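Local atomic coordinates of hypothetical protein (Parabacteroides merdae, PDB entry 4OO3), a protein that is of uncharacterised function but is probably an oxidoreductase that binds a dinucleotide cofactor such as NAD through its Rossmann-fold domain. Residues Glu81-Glu86 with Lys106-Ala111. Numbering follows the deposited sequence.
Sequences EKMLAE and KKTLEA
L84 reaches across from helix 79-86 and lays its forked end against the last turn of helix 98-110 and A111 just beyond it. Its two methyls do different work. CD2 goes to the backbone, 3.5 Å from K107 O, and also meets the methyl of A111, with CB 4.0 Å from L84 CD2. CD1 turns to the side chain of K107: L84 CD1 lies 4.0 Å from K107 CB, CE and NZ alike. L84 runs roughly perpendicular to the K107 chain. The bend at chi3 (79°) folds the far end of the lysine back, so CD1 meets both ends of it.

M83 makes the second touch, one residue earlier. It is a selenomethionine. With CG anti to the backbone N (chi1 -166°) and two further bends beyond it, the chain brings its terminal CE across to T108, 3.7 Å from T108 OG1. The T108 hydroxyl is hydrogen-bonded to Y104 O, a turn back in its own helix. M83 and T108 both also pack on M92 of strand 91-94, so this side of the contact faces the sheet.

Over segments 81-86 and 106-110 the helix axes run nearly parallel, 12° apart, and come within 10.6 Å. They belong to neighbouring helices of the Rossmann-type domain, joined through strand 91-94. The CA atoms nearest each other are those of L84 and A111, 6.9 Å apart. Cutting L84 back to an alanine is likely to open a gap between the helices, and the A111 methyl and K107 chain would lose this contact.

No hydrogen bond or salt bridge crosses between the segments. The pairing therefore rests on van der Waals contact, largely from one leucine, and depends on shape more than on charge.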
loop_
_atom_site.group_PDB
_atom_site.type_symbol
_atom_site.label_atom_id
_atom_site.label_comp_id
_atom_site.label_asym_id
_atom_site.label_seq_id
_atom_site.Cartn_x
_atom_site.Cartn_y
_atom_site.Cartn_z
ATOM N N GLU A 81 -4.734 17.633 -20.858
ATOM C CA GLU A 81 -5.402 17.915 -22.120
ATOM C C GLU A 81 -4.635 17.310 -23.314
ATOM O O GLU A 81 -5.254 16.716 -24.205
ATOM C CB GLU A 81 -5.572 19.436 -22.241
ATOM C CG GLU A 81 -6.165 19.975 -23.527
ATOM C CD GLU A 81 -6.277 21.492 -23.495
ATOM O OE1 GLU A 81 -6.979 22.011 -22.603
ATOM O OE2 GLU A 81 -5.666 22.165 -24.352
ATOM N N LYS A 82 -3.303 17.433 -23.311
ATOM C CA LYS A 82 -2.456 16.877 -24.390
ATOM C C LYS A 82 -2.435 15.352 -24.391
ATOM O O LYS A 82 -2.510 14.725 -25.443
ATOM C CB LYS A 82 -1.010 17.401 -24.309
ATOM C CG LYS A 82 -0.775 18.705 -25.053
ATOM C CD LYS A 82 -0.732 18.500 -26.561
ATOM C CE LYS A 82 -0.834 19.819 -27.313
ATOM N NZ LYS A 82 0.375 20.673 -27.123
HETATM N N MSE A 83 -2.317 14.760 -23.212
HETATM C CA MSE A 83 -2.324 13.305 -23.080
HETATM C C MSE A 83 -3.587 12.715 -23.646
HETATM O O MSE A 83 -3.549 11.759 -24.421
HETATM C CB MSE A 83 -2.210 12.925 -21.609
HETATM C CG MSE A 83 -1.866 11.451 -21.451
HETATM SE SE MSE A 83 -3.493 10.464 -20.954
HETATM C CE MSE A 83 -3.073 10.586 -19.049
ATOM N N LEU A 84 -4.723 13.291 -23.268
ATOM C CA LEU A 84 -6.014 12.782 -23.704
ATOM C C LEU A 84 -6.187 12.970 -25.200
ATOM O O LEU A 84 -6.765 12.115 -25.860
ATOM C CB LEU A 84 -7.149 13.470 -22.937
ATOM C CG LEU A 84 -7.182 13.150 -21.441
ATOM C CD1 LEU A 84 -8.121 14.086 -20.696
ATOM C CD2 LEU A 84 -7.574 11.702 -21.211
ATOM N N ALA A 85 -5.663 14.077 -25.728
ATOM C CA ALA A 85 -5.753 14.384 -27.157
ATOM C C ALA A 85 -4.903 13.458 -28.014
ATOM O O ALA A 85 -5.318 13.043 -29.092
ATOM C CB ALA A 85 -5.335 15.825 -27.405
ATOM N N GLU A 86 -3.704 13.148 -27.536
ATOM C CA GLU A 86 -2.755 12.376 -28.321
ATOM C C GLU A 86 -3.004 10.878 -28.207
ATOM O O GLU A 86 -2.716 10.148 -29.142
ATOM C CB GLU A 86 -1.323 12.741 -27.921
ATOM C CG GLU A 86 -0.992 14.182 -28.279
ATOM C CD GLU A 86 0.442 14.586 -27.989
ATOM O OE1 GLU A 86 1.168 13.865 -27.263
ATOM O OE2 GLU A 86 0.838 15.652 -28.500
ATOM N N LYS A 106 -10.320 9.043 -13.707
ATOM C CA LYS A 106 -11.604 9.013 -14.401
ATOM C C LYS A 106 -11.466 9.365 -15.894
ATOM O O LYS A 106 -11.958 8.642 -16.762
ATOM C CB LYS A 106 -12.609 9.961 -13.730
ATOM C CG LYS A 106 -14.047 9.667 -14.119
ATOM C CD LYS A 106 -14.930 10.895 -14.025
ATOM C CE LYS A 106 -14.714 11.841 -15.196
ATOM N NZ LYS A 106 -15.909 12.704 -15.413
ATOM N N LYS A 107 -10.781 10.465 -16.186
ATOM C CA LYS A 107 -10.662 10.947 -17.565
ATOM C C LYS A 107 -9.855 9.997 -18.430
ATOM O O LYS A 107 -10.107 9.872 -19.631
ATOM C CB LYS A 107 -10.033 12.334 -17.606
ATOM C CG LYS A 107 -10.819 13.368 -16.820
ATOM C CD LYS A 107 -10.602 14.764 -17.364
ATOM C CE LYS A 107 -11.434 14.979 -18.614
ATOM N NZ LYS A 107 -11.121 16.283 -19.241
ATOM N N THR A 108 -8.890 9.323 -17.813
ATOM C CA THR A 108 -8.071 8.355 -18.523
ATOM C C THR A 108 -8.889 7.124 -18.913
ATOM O O THR A 108 -8.774 6.629 -20.028
ATOM C CB THR A 108 -6.854 7.949 -17.680
ATOM O OG1 THR A 108 -6.084 9.116 -17.369
ATOM C CG2 THR A 108 -5.988 6.982 -18.431
ATOM N N LEU A 109 -9.711 6.632 -17.993
ATOM C CA LEU A 109 -10.549 5.462 -18.263
ATOM C C LEU A 109 -11.604 5.753 -19.334
ATOM O O LEU A 109 -11.830 4.923 -20.213
ATOM C CB LEU A 109 -11.214 4.970 -16.976
ATOM C CG LEU A 109 -10.267 4.410 -15.914
ATOM C CD1 LEU A 109 -10.963 4.370 -14.562
ATOM C CD2 LEU A 109 -9.754 3.029 -16.298
ATOM N N GLU A 110 -12.235 6.925 -19.262
ATOM C CA GLU A 110 -13.132 7.401 -20.328
ATOM C C GLU A 110 -12.484 7.333 -21.707
ATOM O O GLU A 110 -13.164 7.089 -22.703
ATOM C CB GLU A 110 -13.527 8.850 -20.094
ATOM C CG GLU A 110 -14.530 9.064 -18.981
ATOM C CD GLU A 110 -14.943 10.519 -18.862
ATOM O OE1 GLU A 110 -14.077 11.418 -19.023
ATOM O OE2 GLU A 110 -16.137 10.761 -18.606
ATOM N N ALA A 111 -11.174 7.570 -21.767
ATOM C CA ALA A 111 -10.448 7.538 -23.029
ATOM C C ALA A 111 -10.039 6.129 -23.451
ATOM O O ALA A 111 -9.342 5.963 -24.455
ATOM C CB ALA A 111 -9.228 8.448 -22.949
#